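Local atomic coordinates of T9SS C-terminal target domain-containing protein (Bacteroides cellulosilyticus, PDB entry 5JVK), a protein that probably hydrolyses O-glycosidic bonds as a family 39 glycoside hydrolase of a gut Bacteroides. Residues A[106-111]-A[131-136]; A[120-125]-A[165-170]; A[339-344]-A[371-376]. All blocks are in the same frame, centred on the assembly; numbering follows the deposited sequence.

Contact 1 (A[106-111]-A[131-136]); sequences MGVCVH and TRIRTD
Val110 N bonds to Arg134 O at 2.8 Å, nearly straight at the hydrogen (175°). This bond continues the parallel pairing of strands 106-109 and 132-138, the first two strands of a (beta/alpha)8 barrel. Helix 118-127 joins them, which makes a beta-alpha-beta unit. Arg134 N in turn bonds to Val108 O at 3.1 Å, and Val108 N to Arg132 O at 3.2 Å. At the start of the pair, Thr131 N is bonded to Met106 O, and Arg132 N shares that oxygen through a weak bond.

The side chains divide between two faces. Val108 and Ile133 face the outer helices. Ile133 CG2 lies beside its own backbone N and meets two valines, Val110 CG2 at 3.7 Å and Val108 CG1 at 4.0 Å. Phe122 and Ile125 of helix 118-127 close over this apolar patch.

Cys109, Arg132 and Arg134 face the barrel interior. With CG anti to the backbone N (chi1 -180°) and the chain extended to NE, Arg134 runs past Cys109. Cys109 SG lies 3.9 Å from Arg134 CD and near the plane of the guanidinium, at its edge. All three nitrogens of that buried group are engaged: NE with Glu219, NH1 with Glu340 and NH2 with Asn222. This probably fixes its rotation.

His111, just past strand 106-109, comes near Asp136 without bonding. His111 NE2 is held by Tyr376 OH, while Asp136 OD2 bonds to a glycerol, which may mark a pocket. Near the strand end the side chain of Thr135 adds to the backbone pairing: Thr135 OG1 donates to Val110 O at 2.9 Å, nearly along the C=O axis.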
# COMPACT_ATOMS: atom_id res chain seq x y z
N MET A 106 -7.21 -1.86 0.97
CA MET A 106 -5.97 -1.23 0.51
C MET A 106 -5.46 -0.23 1.53
O MET A 106 -6.13 0.77 1.81
CB MET A 106 -6.16 -0.54 -0.85
CG MET A 106 -6.12 -1.49 -2.05
SD MET A 106 -6.09 -0.68 -3.66
CE MET A 106 -4.55 0.23 -3.59
N GLY A 107 -4.28 -0.49 2.07
CA GLY A 107 -3.58 0.45 2.96
C GLY A 107 -2.21 0.79 2.41
O GLY A 107 -1.75 0.17 1.46
N VAL A 108 -1.55 1.76 3.03
CA VAL A 108 -0.18 2.13 2.68
C VAL A 108 0.58 2.66 3.90
O VAL A 108 0.03 3.41 4.71
CB VAL A 108 -0.15 3.16 1.52
CG1 VAL A 108 -0.77 4.50 1.94
CG2 VAL A 108 1.26 3.36 1.00
N CYS A 109 1.84 2.27 4.03
CA CYS A 109 2.70 2.73 5.13
C CYS A 109 3.20 4.13 4.82
O CYS A 109 3.73 4.37 3.73
CB CYS A 109 3.87 1.78 5.35
SG CYS A 109 3.36 0.16 5.97
N VAL A 110 3.03 5.05 5.77
CA VAL A 110 3.32 6.47 5.58
C VAL A 110 4.23 6.99 6.69
O VAL A 110 3.84 7.01 7.87
CB VAL A 110 2.03 7.32 5.55
CG1 VAL A 110 2.35 8.77 5.17
CG2 VAL A 110 1.01 6.73 4.60
N HIS A 111 5.44 7.40 6.32
CA HIS A 111 6.33 8.12 7.22
C HIS A 111 5.98 9.61 7.17
O HIS A 111 5.33 10.05 6.22
CB HIS A 111 7.79 7.91 6.81
CG HIS A 111 8.22 6.47 6.82
ND1 HIS A 111 8.32 5.73 7.98
CD2 HIS A 111 8.56 5.64 5.81
CE1 HIS A 111 8.71 4.51 7.69
NE2 HIS A 111 8.86 4.42 6.38
N THR A 131 -7.59 3.52 1.47
CA THR A 131 -8.51 3.86 2.56
C THR A 131 -7.92 3.66 3.96
O THR A 131 -8.60 3.92 4.96
CB THR A 131 -9.78 3.01 2.48
OG1 THR A 131 -9.43 1.62 2.57
CG2 THR A 131 -10.52 3.27 1.18
N ARG A 132 -6.67 3.19 4.04
CA ARG A 132 -5.97 3.01 5.31
C ARG A 132 -4.54 3.52 5.20
O ARG A 132 -3.95 3.49 4.13
CB ARG A 132 -5.96 1.54 5.71
CG ARG A 132 -7.33 0.93 5.94
CD ARG A 132 -7.20 -0.55 6.28
NE ARG A 132 -8.49 -1.22 6.38
CZ ARG A 132 -9.31 -1.17 7.43
NH1 ARG A 132 -9.02 -0.45 8.51
NH2 ARG A 132 -10.46 -1.84 7.39
N ILE A 133 -4.00 3.99 6.33
CA ILE A 133 -2.58 4.31 6.43
C ILE A 133 -2.00 3.74 7.72
O ILE A 133 -2.71 3.60 8.71
CB ILE A 133 -2.28 5.83 6.32
CG1 ILE A 133 -2.98 6.63 7.44
CG2 ILE A 133 -2.67 6.34 4.94
CD1 ILE A 133 -2.12 6.89 8.67
N ARG A 134 -0.71 3.40 7.67
CA ARG A 134 0.01 2.90 8.84
C ARG A 134 1.17 3.84 9.13
O ARG A 134 1.89 4.24 8.22
CB ARG A 134 0.54 1.49 8.58
CG ARG A 134 1.31 0.88 9.74
CD ARG A 134 1.64 -0.57 9.43
NE ARG A 134 2.37 -1.26 10.50
CZ ARG A 134 3.70 -1.43 10.55
NH1 ARG A 134 4.52 -0.96 9.61
NH2 ARG A 134 4.22 -2.10 11.58
N THR A 135 1.33 4.20 10.41
CA THR A 135 2.49 4.98 10.83
C THR A 135 2.87 4.69 12.28
O THR A 135 2.10 4.11 13.04
CB THR A 135 2.28 6.48 10.59
OG1 THR A 135 3.54 7.16 10.72
CG2 THR A 135 1.26 7.08 11.57
N ASP A 136 4.09 5.11 12.63
CA ASP A 136 4.69 4.77 13.92
C ASP A 136 4.26 5.73 15.02
O ASP A 136 3.90 6.88 14.77
CB ASP A 136 6.21 4.81 13.82
CG ASP A 136 6.75 3.79 12.84
OD1 ASP A 136 6.88 2.61 13.22
OD2 ASP A 136 7.03 4.19 11.69

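Contact 2 (A[120-125]-A[165-170])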
# COMPACT_ATOMS: atom_id res chain seq x y z
N LYS A 120 -1.01 17.85 1.45
CA LYS A 120 -0.49 17.48 0.13
C LYS A 120 -0.23 15.98 0.02
O LYS A 120 -0.66 15.35 -0.95
CB LYS A 120 0.80 18.25 -0.19
CG LYS A 120 1.34 18.01 -1.60
CD LYS A 120 2.28 19.12 -2.06
CE LYS A 120 3.58 19.16 -1.27
NZ LYS A 120 4.43 17.95 -1.49
N THR A 121 0.48 15.43 1.00
CA THR A 121 0.78 14.00 1.05
C THR A 121 -0.50 13.15 1.10
O THR A 121 -0.59 12.15 0.39
CB THR A 121 1.73 13.65 2.23
OG1 THR A 121 3.04 14.19 1.96
CG2 THR A 121 1.87 12.14 2.44
N PHE A 122 -1.47 13.56 1.91
CA PHE A 122 -2.74 12.81 2.03
C PHE A 122 -3.68 12.98 0.85
O PHE A 122 -4.52 12.11 0.61
CB PHE A 122 -3.44 13.11 3.36
CG PHE A 122 -3.02 12.19 4.46
CD1 PHE A 122 -1.79 12.36 5.10
CD2 PHE A 122 -3.81 11.10 4.82
CE1 PHE A 122 -1.38 11.49 6.09
CE2 PHE A 122 -3.41 10.23 5.82
CZ PHE A 122 -2.19 10.42 6.46
N ARG A 123 -3.55 14.08 0.11
CA ARG A 123 -4.23 14.25 -1.17
C ARG A 123 -3.67 13.26 -2.20
O ARG A 123 -4.41 12.68 -2.99
CB ARG A 123 -4.09 15.69 -1.67
CG ARG A 123 -4.92 16.05 -2.90
CD ARG A 123 -4.81 17.54 -3.18
NE ARG A 123 -4.90 17.85 -4.61
CZ ARG A 123 -4.54 19.01 -5.18
NH1 ARG A 123 -4.06 20.02 -4.45
NH2 ARG A 123 -4.66 19.17 -6.50
N LEU A 124 -2.34 13.07 -2.18
CA LEU A 124 -1.68 12.10 -3.05
C LEU A 124 -1.99 10.65 -2.66
O LEU A 124 -2.11 9.79 -3.53
CB LEU A 124 -0.16 12.34 -3.07
CG LEU A 124 0.29 13.66 -3.70
CD1 LEU A 124 1.67 14.07 -3.23
CD2 LEU A 124 0.26 13.57 -5.22
N ILE A 125 -2.11 10.39 -1.35
CA ILE A 125 -2.55 9.07 -0.86
C ILE A 125 -3.98 8.77 -1.30
O ILE A 125 -4.27 7.63 -1.69
CB ILE A 125 -2.42 8.96 0.69
CG1 ILE A 125 -0.94 8.97 1.10
CG2 ILE A 125 -3.08 7.68 1.21
CD1 ILE A 125 -0.69 9.36 2.55
N GLU A 165 -9.55 13.06 4.26
CA GLU A 165 -9.55 12.23 3.04
C GLU A 165 -10.24 10.87 3.22
O GLU A 165 -10.14 10.01 2.34
CB GLU A 165 -8.11 12.05 2.54
CG GLU A 165 -7.39 13.36 2.17
CD GLU A 165 -7.87 14.01 0.88
OE1 GLU A 165 -8.79 13.47 0.22
OE2 GLU A 165 -7.32 15.07 0.51
N GLY A 166 -10.96 10.68 4.33
CA GLY A 166 -11.76 9.49 4.57
C GLY A 166 -10.94 8.22 4.72
O GLY A 166 -11.25 7.20 4.10
N ILE A 167 -9.90 8.30 5.54
CA ILE A 167 -8.93 7.22 5.70
C ILE A 167 -8.88 6.80 7.17
O ILE A 167 -8.82 7.65 8.05
CB ILE A 167 -7.54 7.67 5.19
CG1 ILE A 167 -7.55 7.83 3.67
CG2 ILE A 167 -6.44 6.69 5.60
CD1 ILE A 167 -6.40 8.64 3.10
N LYS A 168 -8.91 5.49 7.42
CA LYS A 168 -8.79 4.94 8.77
C LYS A 168 -7.31 4.71 9.12
O LYS A 168 -6.68 3.83 8.52
CB LYS A 168 -9.54 3.61 8.88
CG LYS A 168 -11.04 3.72 8.77
CD LYS A 168 -11.70 2.38 9.09
CE LYS A 168 -13.17 2.37 8.70
NZ LYS A 168 -13.74 1.00 8.77
N PRO A 169 -6.76 5.48 10.08
CA PRO A 169 -5.35 5.26 10.42
C PRO A 169 -5.14 4.06 11.35
O PRO A 169 -5.92 3.86 12.28
CB PRO A 169 -4.93 6.57 11.10
CG PRO A 169 -6.20 7.28 11.46
CD PRO A 169 -7.37 6.48 10.97
N LEU A 170 -4.09 3.29 11.07
CA LEU A 170 -3.62 2.20 11.93
C LEU A 170 -2.28 2.65 12.52
O LEU A 170 -1.43 3.15 11.79
CB LEU A 170 -3.45 0.92 11.11
CG LEU A 170 -3.02 -0.38 11.82
CD1 LEU A 170 -3.64 -1.59 11.13
CD2 LEU A 170 -1.51 -0.54 11.89
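Ile167 reaches two side chains of helix 118-127 with one methyl group. Its CD1 lies 4.0 Å from Phe122 CD2 and 3.9 Å from Ile125 CG2. The isoleucine crosses the phenylalanine at a slant. Against Ile125 it runs at about a right angle. CG1 of Ile167 is anti to the carbonyl carbon (chi1 -70°), and the methyl at its end leads to the helix.

Phe122 and Ile125 are also packed on each other. CD1 of Ile125 sits 4.0 Å above the plane of the Phe122 ring, over its centre. The two branches of Ile125 thus do separate work: CD1 covers the ring, and CG2 meets Ile167. Phe158, Ala161 and Ser162 of helix 153-164 add further contacts to Phe122.

Glu165, just past the end of helix 153-164, covers the backbone of helix 118-127. Its chain bends at CB-CG (chi2 -73°), which folds the carboxylate along the helix surface. Glu165 CG comes 3.5 Å from Phe122 O, and Glu165 OE2 lies 3.6 Å from Arg123 CA. The methylene and carboxylate therefore rest on main-chain atoms. Arg123 touches the acid through CB, while its charged end leads off.

This is helix-on-loop packing on the outside of a (beta/alpha)8 barrel. The first barrel helix meets the loop that leads from helix 153-164 into the third barrel strand, 168-174.

The nearest opposite charges, Arg123 NE and Glu165 OE2, are 6.3 Å apart, too far for a salt bridge. Any electrostatic attraction is probably modest. Within these two segments the contact rests on apolar and van der Waals packing, with the buried part carried by Phe122, Ile125 and Ile167.

Contact 3 (A[339-344]-A[371-376]); sequences TEIGWN and PGVFWY
Trp375 slides its six-membered ring under the backbone of Gly342, with the Gly342 CA 4.0 Å from the ring centroid and nearly on the ring normal. This is a CH-pi contact. Trp375 CG is anti to the backbone N (chi1 177°), which sends the indole along segment 339-344. Ile341 O also comes close, 3.8 Å from Trp375 CE3. Farther out the rim reaches Trp343: Trp375 CZ3 is 3.6 Å from Trp343 CE3 and in the plane of that indole. The two six-membered rings meet rim to rim, their planes 29° apart, so neither stacks on the other. Replacing the Trp375 indole by an alanine is likely to leave Gly342 CA without its aromatic support and the Trp343 rim without its neighbour.

These residues join strands 335-341 and 373-375, the last two strands of the (beta/alpha)8 barrel, linked by helix 350-366. Ile341 N bonds to Phe374 O at 3.0 Å, and Tyr376 N to Ile341 O at 2.8 Å. Beside this pairing, Ile341 CG2 packs on Val373 CG1 at 3.7 Å.

Tyr376 CG is anti to the backbone N (chi1 -170°), which sets the ring beside Glu340. The two side chains point the same way, and Glu340 CD comes 3.9 Å from Tyr376 CD1. Glu340 OE1 bonds to Tyr290 OH and OE2 to Arg134; a glycerol lies close by. Its place at the end of the seventh strand is consistent with that of the nucleophile glutamate in related barrel hydrolases. Thr339 O touches Phe374 CB at 3.4 Å, while Thr339 OG1 bonds to Glu219 and His288.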
# COMPACT_ATOMS: atom_id res chain seq x y z
N THR A 339 0.39 -5.87 7.62
CA THR A 339 0.77 -4.49 7.96
C THR A 339 2.00 -3.97 7.21
O THR A 339 2.24 -2.76 7.21
CB THR A 339 0.96 -4.32 9.49
OG1 THR A 339 1.99 -5.20 9.96
CG2 THR A 339 -0.34 -4.59 10.22
N GLU A 340 2.77 -4.86 6.59
CA GLU A 340 3.75 -4.46 5.57
C GLU A 340 3.85 -5.52 4.48
O GLU A 340 3.98 -6.70 4.76
CB GLU A 340 5.15 -4.24 6.15
CG GLU A 340 5.29 -3.07 7.12
CD GLU A 340 6.73 -2.84 7.56
OE1 GLU A 340 7.67 -3.37 6.93
OE2 GLU A 340 6.92 -2.13 8.57
N ILE A 341 3.78 -5.07 3.23
CA ILE A 341 4.22 -5.88 2.09
C ILE A 341 4.66 -4.91 1.00
O ILE A 341 4.06 -3.85 0.84
CB ILE A 341 3.13 -6.85 1.60
CG1 ILE A 341 3.68 -7.78 0.51
CG2 ILE A 341 1.89 -6.11 1.10
CD1 ILE A 341 2.76 -8.94 0.17
N GLY A 342 5.73 -5.24 0.29
CA GLY A 342 6.23 -4.36 -0.76
C GLY A 342 7.42 -4.88 -1.53
O GLY A 342 8.05 -5.86 -1.14
N TRP A 343 7.69 -4.21 -2.64
CA TRP A 343 8.85 -4.45 -3.48
C TRP A 343 9.53 -3.10 -3.72
O TRP A 343 8.87 -2.06 -3.67
CB TRP A 343 8.43 -5.07 -4.81
CG TRP A 343 7.97 -6.50 -4.71
CD1 TRP A 343 8.68 -7.61 -5.02
CD2 TRP A 343 6.68 -6.97 -4.27
NE1 TRP A 343 7.93 -8.74 -4.81
CE2 TRP A 343 6.70 -8.38 -4.34
CE3 TRP A 343 5.52 -6.33 -3.82
CZ2 TRP A 343 5.61 -9.16 -3.98
CZ3 TRP A 343 4.44 -7.11 -3.46
CH2 TRP A 343 4.48 -8.51 -3.54
N ASN A 344 10.84 -3.13 -3.97
CA ASN A 344 11.64 -1.91 -4.12
C ASN A 344 12.30 -1.83 -5.49
O ASN A 344 12.57 -2.86 -6.12
CB ASN A 344 12.69 -1.80 -3.01
CG ASN A 344 13.69 -2.94 -3.04
OD1 ASN A 344 14.62 -2.95 -3.84
ND2 ASN A 344 13.50 -3.91 -2.15
N PRO A 371 -8.40 -7.85 6.32
CA PRO A 371 -9.11 -6.58 6.12
C PRO A 371 -8.20 -5.37 5.85
O PRO A 371 -8.70 -4.27 5.65
CB PRO A 371 -9.85 -6.39 7.45
CG PRO A 371 -8.96 -7.03 8.45
CD PRO A 371 -8.29 -8.19 7.75
N GLY A 372 -6.88 -5.57 5.86
CA GLY A 372 -5.93 -4.48 5.63
C GLY A 372 -4.57 -4.96 5.16
O GLY A 372 -3.79 -5.50 5.94
N VAL A 373 -4.30 -4.76 3.87
CA VAL A 373 -3.00 -5.07 3.27
C VAL A 373 -2.30 -3.74 2.99
O VAL A 373 -2.71 -3.00 2.09
CB VAL A 373 -3.17 -5.90 1.98
CG1 VAL A 373 -1.82 -6.13 1.31
CG2 VAL A 373 -3.86 -7.22 2.30
N PHE A 374 -1.25 -3.46 3.76
CA PHE A 374 -0.58 -2.16 3.74
C PHE A 374 0.71 -2.21 2.93
O PHE A 374 1.65 -2.91 3.29
CB PHE A 374 -0.26 -1.71 5.17
CG PHE A 374 -1.48 -1.37 5.98
CD1 PHE A 374 -1.80 -0.05 6.26
CD2 PHE A 374 -2.30 -2.38 6.49
CE1 PHE A 374 -2.92 0.27 7.02
CE2 PHE A 374 -3.42 -2.07 7.25
CZ PHE A 374 -3.73 -0.75 7.51
N TRP A 375 0.75 -1.44 1.84
CA TRP A 375 1.94 -1.35 1.01
C TRP A 375 3.05 -0.60 1.74
O TRP A 375 2.81 0.48 2.28
CB TRP A 375 1.65 -0.63 -0.31
CG TRP A 375 2.87 -0.45 -1.17
CD1 TRP A 375 3.72 0.62 -1.18
CD2 TRP A 375 3.38 -1.37 -2.14
NE1 TRP A 375 4.72 0.42 -2.09
CE2 TRP A 375 4.54 -0.79 -2.69
CE3 TRP A 375 2.96 -2.63 -2.59
CZ2 TRP A 375 5.28 -1.43 -3.69
CZ3 TRP A 375 3.70 -3.26 -3.57
CH2 TRP A 375 4.85 -2.65 -4.11
N TYR A 376 4.25 -1.18 1.77
CA TYR A 376 5.44 -0.49 2.26
C TYR A 376 6.25 -0.02 1.05
O TYR A 376 6.70 -0.86 0.27
CB TYR A 376 6.31 -1.38 3.16
CG TYR A 376 7.39 -0.56 3.83
CD1 TYR A 376 7.14 0.09 5.03
CD2 TYR A 376 8.64 -0.40 3.23
CE1 TYR A 376 8.11 0.87 5.63
CE2 TYR A 376 9.62 0.38 3.83
CZ TYR A 376 9.35 1.02 5.03
OH TYR A 376 10.31 1.79 5.63

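In the fold
All three contacts reach the same closed eight-stranded parallel barrel. Contact 1 pairs strands 106-109 and 132-138. Contact 3 pairs strands 335-341 and 373-375. Strand 373-375 then bonds to strand 106-109, probably through Cys109 N and Trp375 O, which closes the ring. Contact 2 lies outside, where helix 118-127 meets the lead-in to strand 168-174. Its centre is about 8 Å from that of contact 1 and about 16 Å from that of contact 3. Along the chain, contacts 1 and 2 interleave, and both are complete before contact 3 begins. Contacts 1 and 3, with centres about 9 Å apart, bring Arg134 and Glu340 together inside the barrel, near the probable active site.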